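Local coordinates for protein 433aa long hypothetical phosphoribosylglycinamide formyl transferase (Pyrococcus horikoshii, PDB 2DWC) that belongs to the PurT-like ATP-grasp proteins and binds adenosine-5'-diphosphate, at residues P248-E253 and D396-K401; E258-A263 and D332-F337; P296-M301 and G384-I389. One frame throughout, in Å; residues are numbered along the deposited sequence.

Interaction 1 (P248-E253 and D396-K401); sequences PAEISE and DVEVAK
The carboxylates of E250 and E398 meet with their planes almost perpendicular, 86° apart, and E250 OE1 lies 2.8 Å from E398 OE2. Over one face of the E250 carboxylate sits the methyl V397 CG1, 3.6 Å from E250 CD, whereas E398 OE2 comes in beside OE1, close to the carboxylate plane. E250 CG points anti to its own carbonyl carbon (chi1 -67°) and the chain runs out extended, so that it passes alongside V397 in the opposite direction before crossing E398 at about a right angle. The other methyl, V397 CG2, turns to P248, 3.9 Å from its carbonyl O and 4.3 Å from its ring atom CD. P342 touches both P248 and V397 and continues this apolar patch. P248 follows a cis peptide bond, and E250 is the centre of an inverse gamma turn; the loop leads from strand 241-247 of the ATP-grasp region to helix 253-270. Across from it begins helix 397-409 of the PurT C-terminal region, with D396 as N-cap: its OD2 accepts from E398 N at 2.9 Å, and D394 OD1 in turn takes the N-H of D396. A water links the two segments, giving a hydrogen bond to E250 OE1, unusually short at 2.5 Å, and receiving one from K401 NZ at 2.9 Å. The ammonium of K401 also makes a cation-pi contact with W246. Two acids this close would repel if both were ionised, so one of them probably carries a proton. K401, whose NZ stands 5.0 Å from E250 OE1, would ease the remaining negative charge through the water, and the N-terminal end of the helix would probably favour negative charge on E398.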
loop_
_atom_site.group_PDB
_atom_site.type_symbol
_atom_site.label_atom_id
_atom_site.label_comp_id
_atom_site.label_asym_id
_atom_site.label_seq_id
_atom_site.Cartn_x
_atom_site.Cartn_y
_atom_site.Cartn_z
ATOM N N PRO B 248 7.327 3.104 18.644
ATOM C CA PRO B 248 7.778 2.033 19.538
ATOM C C PRO B 248 7.158 2.163 20.920
ATOM O O PRO B 248 6.726 3.249 21.334
ATOM C CB PRO B 248 9.291 2.235 19.576
ATOM C CG PRO B 248 9.418 3.798 19.615
ATOM C CD PRO B 248 8.252 4.266 18.664
ATOM N N ALA B 249 7.070 1.049 21.621
ATOM C CA ALA B 249 6.546 1.067 22.991
ATOM C C ALA B 249 7.559 1.869 23.844
ATOM O O ALA B 249 8.761 1.768 23.643
ATOM C CB ALA B 249 6.437 -0.357 23.513
ATOM N N GLU B 250 7.065 2.657 24.787
ATOM C CA GLU B 250 7.962 3.462 25.608
ATOM C C GLU B 250 8.398 2.666 26.826
ATOM O O GLU B 250 7.859 2.831 27.925
ATOM C CB GLU B 250 7.250 4.751 26.006
ATOM C CG GLU B 250 6.984 5.655 24.783
ATOM C CD GLU B 250 6.376 7.014 25.166
ATOM O OE1 GLU B 250 5.183 7.055 25.550
ATOM O OE2 GLU B 250 7.106 8.034 25.080
ATOM N N ILE B 251 9.343 1.760 26.591
ATOM C CA ILE B 251 9.884 0.890 27.627
ATOM C C ILE B 251 11.401 1.048 27.680
ATOM O O ILE B 251 12.017 1.560 26.740
ATOM C CB ILE B 251 9.520 -0.614 27.361
ATOM C CG1 ILE B 251 10.184 -1.095 26.055
ATOM C CG2 ILE B 251 7.993 -0.773 27.352
ATOM C CD1 ILE B 251 9.971 -2.605 25.762
ATOM N N SER B 252 12.011 0.609 28.782
ATOM C CA SER B 252 13.454 0.736 28.927
ATOM C C SER B 252 14.212 -0.098 27.929
ATOM O O SER B 252 13.692 -1.085 27.378
ATOM C CB SER B 252 13.910 0.334 30.335
ATOM O OG SER B 252 13.634 -1.038 30.581
ATOM N N GLU B 253 15.453 0.304 27.701
ATOM C CA GLU B 253 16.330 -0.395 26.791
ATOM C C GLU B 253 16.556 -1.810 27.334
ATOM O O GLU B 253 16.675 -2.767 26.563
ATOM C CB GLU B 253 17.639 0.360 26.657
ATOM C CG GLU B 253 18.246 0.193 25.296
ATOM C CD GLU B 253 19.263 1.263 24.978
ATOM O OE1 GLU B 253 18.941 2.464 25.146
ATOM O OE2 GLU B 253 20.380 0.904 24.545
ATOM N N ASP B 396 7.117 12.165 17.721
ATOM C CA ASP B 396 6.791 11.853 19.112
ATOM C C ASP B 396 5.640 10.865 19.109
ATOM O O ASP B 396 4.516 11.219 18.701
ATOM C CB ASP B 396 6.379 13.154 19.833
ATOM C CG ASP B 396 6.097 12.977 21.327
ATOM O OD1 ASP B 396 6.160 13.998 22.048
ATOM O OD2 ASP B 396 5.801 11.872 21.810
ATOM N N VAL B 397 5.917 9.645 19.561
ATOM C CA VAL B 397 4.892 8.593 19.598
ATOM C C VAL B 397 3.634 8.966 20.392
ATOM O O VAL B 397 2.527 8.559 20.035
ATOM C CB VAL B 397 5.515 7.246 20.098
ATOM C CG1 VAL B 397 5.839 7.319 21.574
ATOM C CG2 VAL B 397 4.565 6.060 19.810
ATOM N N GLU B 398 3.762 9.788 21.447
ATOM C CA GLU B 398 2.579 10.163 22.211
ATOM C C GLU B 398 1.692 11.118 21.418
ATOM O O GLU B 398 0.469 11.107 21.587
ATOM C CB GLU B 398 2.982 10.779 23.578
ATOM C CG GLU B 398 3.791 9.786 24.434
ATOM C CD GLU B 398 4.094 10.294 25.846
ATOM O OE1 GLU B 398 4.099 11.527 26.071
ATOM O OE2 GLU B 398 4.343 9.446 26.735
ATOM N N VAL B 399 2.298 11.937 20.562
ATOM C CA VAL B 399 1.548 12.840 19.711
ATOM C C VAL B 399 0.792 11.959 18.687
ATOM O O VAL B 399 -0.391 12.169 18.423
ATOM C CB VAL B 399 2.483 13.813 18.973
ATOM C CG1 VAL B 399 1.674 14.606 17.953
ATOM C CG2 VAL B 399 3.144 14.791 19.990
ATOM N N ALA B 400 1.472 10.972 18.124
ATOM C CA ALA B 400 0.781 10.077 17.165
ATOM C C ALA B 400 -0.371 9.317 17.830
ATOM O O ALA B 400 -1.446 9.192 17.223
ATOM C CB ALA B 400 1.783 9.108 16.537
ATOM N N LYS B 401 -0.179 8.816 19.062
ATOM C CA LYS B 401 -1.260 8.125 19.784
ATOM C C LYS B 401 -2.481 9.029 19.950
ATOM O O LYS B 401 -3.623 8.632 19.663
ATOM C CB LYS B 401 -0.804 7.676 21.196
ATOM C CG LYS B 401 0.282 6.634 21.220
ATOM C CD LYS B 401 0.854 6.460 22.617
ATOM C CE LYS B 401 -0.198 5.946 23.618
ATOM N NZ LYS B 401 0.419 5.779 24.979
HETATM O O HOH W 1 3.276 5.414 25.153
#

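Interaction 2 (E258-A263 and D332-F337); sequences EVYRIA and DGYRLF
Y260 of helix 258-263 and Y334 of strand 334-337 hold the nearest pair of CA atoms, 7.8 Å apart; the segment axes come within 10.5 Å of each other. The helix runs across the strand, their N-to-C directions 107° apart, and lays one turn over the side chains of Y334 and L336. The beta-carbon of Y260 stands over the centre of the Y334 ring, with Y260 CB 3.9 Å from the ring centroid, a CH-pi contact. The rings themselves are turned obliquely, their planes 59° apart. From the strand, methyl CD2 of L336 makes a second CH-pi contact, lying over a face of the Y260 ring and reaching Y260 CE1 at 3.6 Å. The side chain of L336 crosses that of Y260 at about a right angle. Strand 334-337 pairs in parallel with strand 225-238 of the large mixed sheet, and helix 253-270 also rests on strands 209-219 and 286-293, a helix-on-sheet layer consistent with an ATP-grasp fold. At its far end Y260 OH is hydrogen-bonded to E256 OE2, one helical turn earlier. The Y334 hydroxyl ends against the helix surface, where Y334 OH lies only 3.1 Å from R261 CB, a tight fit. Beyond that atom R261 leads away from the strand and bends at chi3 (73°) to take E258 side-on. The result is a salt bridge of two nearly straight hydrogen bonds, R261 NE to E258 OE2 at 2.9 Å and R261 NH2 to E258 OE1 at 3.0 Å; both carboxylate oxygens lie in the guanidinium plane, but the nitrogens approach from above the carboxylate.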
loop_
_atom_site.group_PDB
_atom_site.type_symbol
_atom_site.label_atom_id
_atom_site.label_comp_id
_atom_site.label_asym_id
_atom_site.label_seq_id
_atom_site.Cartn_x
_atom_site.Cartn_y
_atom_site.Cartn_z
ATOM N N GLU B 258 15.065 -7.642 26.678
ATOM C CA GLU B 258 14.469 -8.842 27.276
ATOM C C GLU B 258 13.277 -9.272 26.394
ATOM O O GLU B 258 12.988 -10.471 26.236
ATOM C CB GLU B 258 13.994 -8.526 28.694
ATOM C CG GLU B 258 13.332 -9.663 29.433
ATOM C CD GLU B 258 14.320 -10.761 29.882
ATOM O OE1 GLU B 258 13.877 -11.639 30.646
ATOM O OE2 GLU B 258 15.506 -10.749 29.470
ATOM N N VAL B 259 12.583 -8.284 25.834
ATOM C CA VAL B 259 11.436 -8.590 24.936
ATOM C C VAL B 259 11.978 -9.397 23.760
ATOM O O VAL B 259 11.421 -10.434 23.401
ATOM C CB VAL B 259 10.762 -7.271 24.442
ATOM C CG1 VAL B 259 9.879 -7.531 23.178
ATOM C CG2 VAL B 259 9.906 -6.700 25.559
ATOM N N TYR B 260 13.085 -8.954 23.167
ATOM C CA TYR B 260 13.675 -9.690 22.042
ATOM C C TYR B 260 14.141 -11.074 22.493
ATOM O O TYR B 260 13.948 -12.049 21.790
ATOM C CB TYR B 260 14.887 -8.961 21.438
ATOM C CG TYR B 260 14.595 -7.556 20.920
ATOM C CD1 TYR B 260 15.579 -6.559 20.928
ATOM C CD2 TYR B 260 13.322 -7.221 20.434
ATOM C CE1 TYR B 260 15.302 -5.273 20.472
ATOM C CE2 TYR B 260 13.028 -5.926 19.980
ATOM C CZ TYR B 260 14.006 -4.960 20.001
ATOM O OH TYR B 260 13.683 -3.677 19.610
ATOM N N ARG B 261 14.768 -11.165 23.666
ATOM C CA ARG B 261 15.241 -12.461 24.130
ATOM C C ARG B 261 14.099 -13.473 24.318
ATOM O O ARG B 261 14.216 -14.649 23.915
ATOM C CB ARG B 261 16.003 -12.269 25.476
ATOM C CG ARG B 261 16.724 -13.534 25.984
ATOM C CD ARG B 261 17.252 -13.357 27.433
ATOM N NE ARG B 261 16.192 -13.376 28.444
ATOM C CZ ARG B 261 15.534 -14.468 28.830
ATOM N NH1 ARG B 261 15.817 -15.653 28.287
ATOM N NH2 ARG B 261 14.606 -14.378 29.779
ATOM N N ILE B 262 13.023 -13.027 24.955
ATOM C CA ILE B 262 11.862 -13.894 25.225
ATOM C C ILE B 262 11.193 -14.284 23.901
ATOM O O ILE B 262 10.861 -15.466 23.672
ATOM C CB ILE B 262 10.868 -13.169 26.156
ATOM C CG1 ILE B 262 11.440 -13.197 27.586
ATOM C CG2 ILE B 262 9.493 -13.848 26.139
ATOM C CD1 ILE B 262 10.771 -12.309 28.529
ATOM N N ALA B 263 10.992 -13.293 23.029
ATOM C CA ALA B 263 10.380 -13.602 21.715
ATOM C C ALA B 263 11.232 -14.637 20.967
ATOM O O ALA B 263 10.709 -15.596 20.394
ATOM C CB ALA B 263 10.241 -12.261 20.847
ATOM N N ASP B 332 24.001 -5.635 18.936
ATOM C CA ASP B 332 24.176 -6.383 20.176
ATOM C C ASP B 332 23.725 -7.834 20.076
ATOM O O ASP B 332 23.122 -8.370 21.014
ATOM C CB ASP B 332 23.401 -5.728 21.332
ATOM C CG ASP B 332 23.711 -4.241 21.500
ATOM O OD1 ASP B 332 24.818 -3.807 21.116
ATOM O OD2 ASP B 332 22.848 -3.501 22.035
ATOM N N GLY B 333 24.009 -8.471 18.947
ATOM C CA GLY B 333 23.631 -9.861 18.785
ATOM C C GLY B 333 22.203 -10.115 18.321
ATOM O O GLY B 333 21.800 -11.273 18.192
ATOM N N TYR B 334 21.425 -9.054 18.116
ATOM C CA TYR B 334 20.053 -9.211 17.629
ATOM C C TYR B 334 19.927 -8.588 16.239
ATOM O O TYR B 334 20.459 -7.495 15.977
ATOM C CB TYR B 334 19.042 -8.549 18.585
ATOM C CG TYR B 334 18.744 -9.346 19.847
ATOM C CD1 TYR B 334 19.212 -8.910 21.096
ATOM C CD2 TYR B 334 18.052 -10.578 19.785
ATOM C CE1 TYR B 334 19.024 -9.677 22.251
ATOM C CE2 TYR B 334 17.849 -11.352 20.943
ATOM C CZ TYR B 334 18.346 -10.899 22.168
ATOM O OH TYR B 334 18.201 -11.677 23.302
ATOM N N ARG B 335 19.250 -9.300 15.336
ATOM C CA ARG B 335 19.020 -8.806 13.988
ATOM C C ARG B 335 17.705 -8.011 14.130
ATOM O O ARG B 335 16.637 -8.581 14.383
ATOM C CB ARG B 335 18.846 -9.973 13.004
ATOM C CG ARG B 335 19.106 -9.606 11.536
ATOM C CD ARG B 335 18.861 -10.815 10.615
ATOM N NE ARG B 335 19.178 -10.626 9.182
ATOM C CZ ARG B 335 18.366 -10.078 8.269
ATOM N NH1 ARG B 335 17.144 -9.625 8.625
ATOM N NH2 ARG B 335 18.761 -10.026 6.987
ATOM N N LEU B 336 17.814 -6.681 14.041
ATOM C CA LEU B 336 16.661 -5.823 14.211
ATOM C C LEU B 336 16.117 -5.319 12.890
ATOM O O LEU B 336 16.803 -5.310 11.874
ATOM C CB LEU B 336 17.024 -4.596 15.103
ATOM C CG LEU B 336 17.617 -4.924 16.492
ATOM C CD1 LEU B 336 17.728 -3.629 17.292
ATOM C CD2 LEU B 336 16.741 -5.915 17.238
ATOM N N PHE B 337 14.856 -4.897 12.916
ATOM C CA PHE B 337 14.238 -4.316 11.722
ATOM C C PHE B 337 13.995 -2.836 12.094
ATOM O O PHE B 337 13.160 -2.516 12.924
ATOM C CB PHE B 337 12.910 -4.995 11.390
ATOM C CG PHE B 337 12.395 -4.584 10.038
ATOM C CD1 PHE B 337 12.945 -5.145 8.901
ATOM C CD2 PHE B 337 11.508 -3.512 9.913
ATOM C CE1 PHE B 337 12.649 -4.647 7.640
ATOM C CE2 PHE B 337 11.197 -3.000 8.660
ATOM C CZ PHE B 337 11.765 -3.558 7.523
#

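Interaction 3 (P296-M301 and G384-I389); sequences PHDTGM and GRRLGI. With SO4 (sulfate ion), chain F.
D298 and R386 carry the charged part of the contact. The guanidinium comes end-on, and both R386 NH1 and R386 NH2 donate to the single atom D298 OD1, each at 3.3 Å and with bonds bent to about 140°. The two nitrogens approach from the same face of the carboxylate, whose plane is turned 64° from that of the guanidinium. The other oxygen, D298 OD2, hangs 3.3 Å above the plane of the H297 ring, toward its rim. R386 has a second acid: NH2 also forms a salt bridge with D241 OD2. Apolar contacts sit beside this pair. M301 bends at chi3 and places its methyl CE 4.0 Å from I389 CG2, while M301 SD is 4.0 Å from I389 CD1; the same methyl passes R386 NH1 at 4.2 Å. Y242 of strand 241-247 touches all four residues. Strand 386-393 belongs to the large mixed sheet of the protein, and L387 and G388, both facing I348 of strand 343-349, form a classic beta bulge. The 3-10 segment 298-301 comes from the ATP-grasp region, the side chain of D298 lying about 9 Å from the bound ADP. Anion binding falls to R385, which holds a sulfate ion side-on: R385 NE donates to sulfate O4 and R385 NH2 to sulfate O3, both at 2.9 Å and nearly straight. K378 NZ and Y382 OH also bind the sulfate, which probably came from the crystallisation liquor.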
loop_
_atom_site.group_PDB
_atom_site.type_symbol
_atom_site.label_atom_id
_atom_site.label_comp_id
_atom_site.label_asym_id
_atom_site.label_seq_id
_atom_site.Cartn_x
_atom_site.Cartn_y
_atom_site.Cartn_z
ATOM N N PRO B 296 0.326 -12.480 11.543
ATOM C CA PRO B 296 0.192 -11.030 11.709
ATOM C C PRO B 296 -0.953 -10.820 12.730
ATOM O O PRO B 296 -1.921 -11.595 12.779
ATOM C CB PRO B 296 -0.221 -10.558 10.314
ATOM C CG PRO B 296 0.544 -11.486 9.393
ATOM C CD PRO B 296 0.453 -12.859 10.107
ATOM N N HIS B 297 -0.844 -9.773 13.532
ATOM C CA HIS B 297 -1.784 -9.510 14.596
ATOM C C HIS B 297 -2.342 -8.088 14.432
ATOM O O HIS B 297 -1.630 -7.194 13.933
ATOM C CB HIS B 297 -1.006 -9.619 15.921
ATOM C CG HIS B 297 -1.870 -9.624 17.137
ATOM N ND1 HIS B 297 -2.804 -10.611 17.378
ATOM C CD2 HIS B 297 -1.927 -8.780 18.195
ATOM C CE1 HIS B 297 -3.401 -10.373 18.533
ATOM N NE2 HIS B 297 -2.889 -9.269 19.048
ATOM N N ASP B 298 -3.566 -7.858 14.896
ATOM C CA ASP B 298 -4.136 -6.540 14.710
ATOM C C ASP B 298 -3.351 -5.349 15.254
ATOM O O ASP B 298 -3.296 -4.311 14.602
ATOM C CB ASP B 298 -5.609 -6.504 15.188
ATOM C CG ASP B 298 -5.803 -7.026 16.606
ATOM O OD1 ASP B 298 -6.978 -7.301 16.960
ATOM O OD2 ASP B 298 -4.817 -7.150 17.370
ATOM N N THR B 299 -2.686 -5.511 16.395
ATOM C CA THR B 299 -1.931 -4.394 16.978
ATOM C C THR B 299 -0.824 -3.973 16.029
ATOM O O THR B 299 -0.418 -2.809 16.014
ATOM C CB THR B 299 -1.324 -4.806 18.322
ATOM O OG1 THR B 299 -0.427 -5.900 18.109
ATOM C CG2 THR B 299 -2.466 -5.238 19.301
ATOM N N GLY B 300 -0.382 -4.925 15.216
ATOM C CA GLY B 300 0.668 -4.669 14.239
ATOM C C GLY B 300 0.248 -3.800 13.069
ATOM O O GLY B 300 1.087 -3.463 12.251
ATOM N N MET B 301 -1.029 -3.419 12.976
ATOM C CA MET B 301 -1.427 -2.535 11.869
ATOM C C MET B 301 -0.692 -1.211 11.949
ATOM O O MET B 301 -0.558 -0.522 10.960
ATOM C CB MET B 301 -2.952 -2.315 11.821
ATOM C CG MET B 301 -3.679 -3.507 11.134
ATOM S SD MET B 301 -5.450 -3.132 10.905
ATOM C CE MET B 301 -6.131 -3.585 12.494
ATOM N N GLY B 384 -19.793 -3.807 17.599
ATOM C CA GLY B 384 -18.454 -4.196 17.988
ATOM C C GLY B 384 -17.561 -4.579 16.809
ATOM O O GLY B 384 -16.379 -4.812 17.000
ATOM N N ARG B 385 -18.101 -4.667 15.595
ATOM C CA ARG B 385 -17.235 -5.064 14.465
ATOM C C ARG B 385 -16.245 -3.947 14.112
ATOM O O ARG B 385 -16.625 -2.792 14.042
ATOM C CB ARG B 385 -18.075 -5.391 13.218
ATOM C CG ARG B 385 -17.286 -6.109 12.091
ATOM C CD ARG B 385 -18.157 -6.500 10.884
ATOM N NE ARG B 385 -17.594 -7.751 10.347
ATOM C CZ ARG B 385 -18.116 -8.449 9.347
ATOM N NH1 ARG B 385 -19.225 -8.029 8.744
ATOM N NH2 ARG B 385 -17.535 -9.586 8.970
ATOM N N ARG B 386 -14.978 -4.292 13.874
ATOM C CA ARG B 386 -14.010 -3.269 13.501
ATOM C C ARG B 386 -14.185 -3.019 12.003
ATOM O O ARG B 386 -14.009 -3.947 11.196
ATOM C CB ARG B 386 -12.597 -3.778 13.724
ATOM C CG ARG B 386 -11.581 -2.685 13.673
ATOM C CD ARG B 386 -10.207 -3.301 13.981
ATOM N NE ARG B 386 -10.160 -3.781 15.363
ATOM C CZ ARG B 386 -9.535 -4.889 15.756
ATOM N NH1 ARG B 386 -8.899 -5.652 14.878
ATOM N NH2 ARG B 386 -9.537 -5.229 17.041
ATOM N N LEU B 387 -14.508 -1.780 11.646
ATOM C CA LEU B 387 -14.737 -1.409 10.243
ATOM C C LEU B 387 -13.585 -0.653 9.615
ATOM O O LEU B 387 -13.539 -0.488 8.374
ATOM C CB LEU B 387 -16.022 -0.571 10.130
ATOM C CG LEU B 387 -17.271 -1.336 10.572
ATOM C CD1 LEU B 387 -18.521 -0.473 10.216
ATOM C CD2 LEU B 387 -17.323 -2.716 9.858
ATOM N N GLY B 388 -12.639 -0.179 10.437
ATOM C CA GLY B 388 -11.505 0.534 9.852
ATOM C C GLY B 388 -10.540 0.966 10.930
ATOM O O GLY B 388 -10.697 0.560 12.089
ATOM N N ILE B 389 -9.535 1.753 10.562
ATOM C CA ILE B 389 -8.599 2.280 11.563
ATOM C C ILE B 389 -8.143 3.674 11.169
ATOM O O ILE B 389 -8.099 4.014 9.987
ATOM C CB ILE B 389 -7.256 1.474 11.701
ATOM C CG1 ILE B 389 -6.639 1.230 10.302
ATOM C CG2 ILE B 389 -7.469 0.217 12.524
ATOM C CD1 ILE B 389 -5.162 0.863 10.376
HETATM S S SO4 F . -14.991 -10.034 11.567
HETATM O O1 SO4 F . -16.032 -10.179 12.637
HETATM O O2 SO4 F . -13.673 -10.494 12.117
HETATM O O3 SO4 F . -15.379 -10.873 10.384
HETATM O O4 SO4 F . -14.913 -8.595 11.153
#

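Along the chain interaction 1 encloses the other two, while interactions 2 and 3 cross, their segments alternating. The centres of interactions 1 and 2 are 18 Å apart, and the pair touches: I251 CD1 packs at 4.1 Å on V259 CG2 of helix 253-270, which starts at the end of segment 248-253. Interaction 3 lies 19 Å from interaction 1 and 25 Å from interaction 2, centre to centre, and touches neither. Strand 386-393 of interaction 3 leads into helix 397-409 of interaction 1, and each of these two contacts pairs a segment of the ATP-grasp region with one of the PurT C-terminal region. Interactions 2 and 3 both reach the large mixed sheet that runs through both regions.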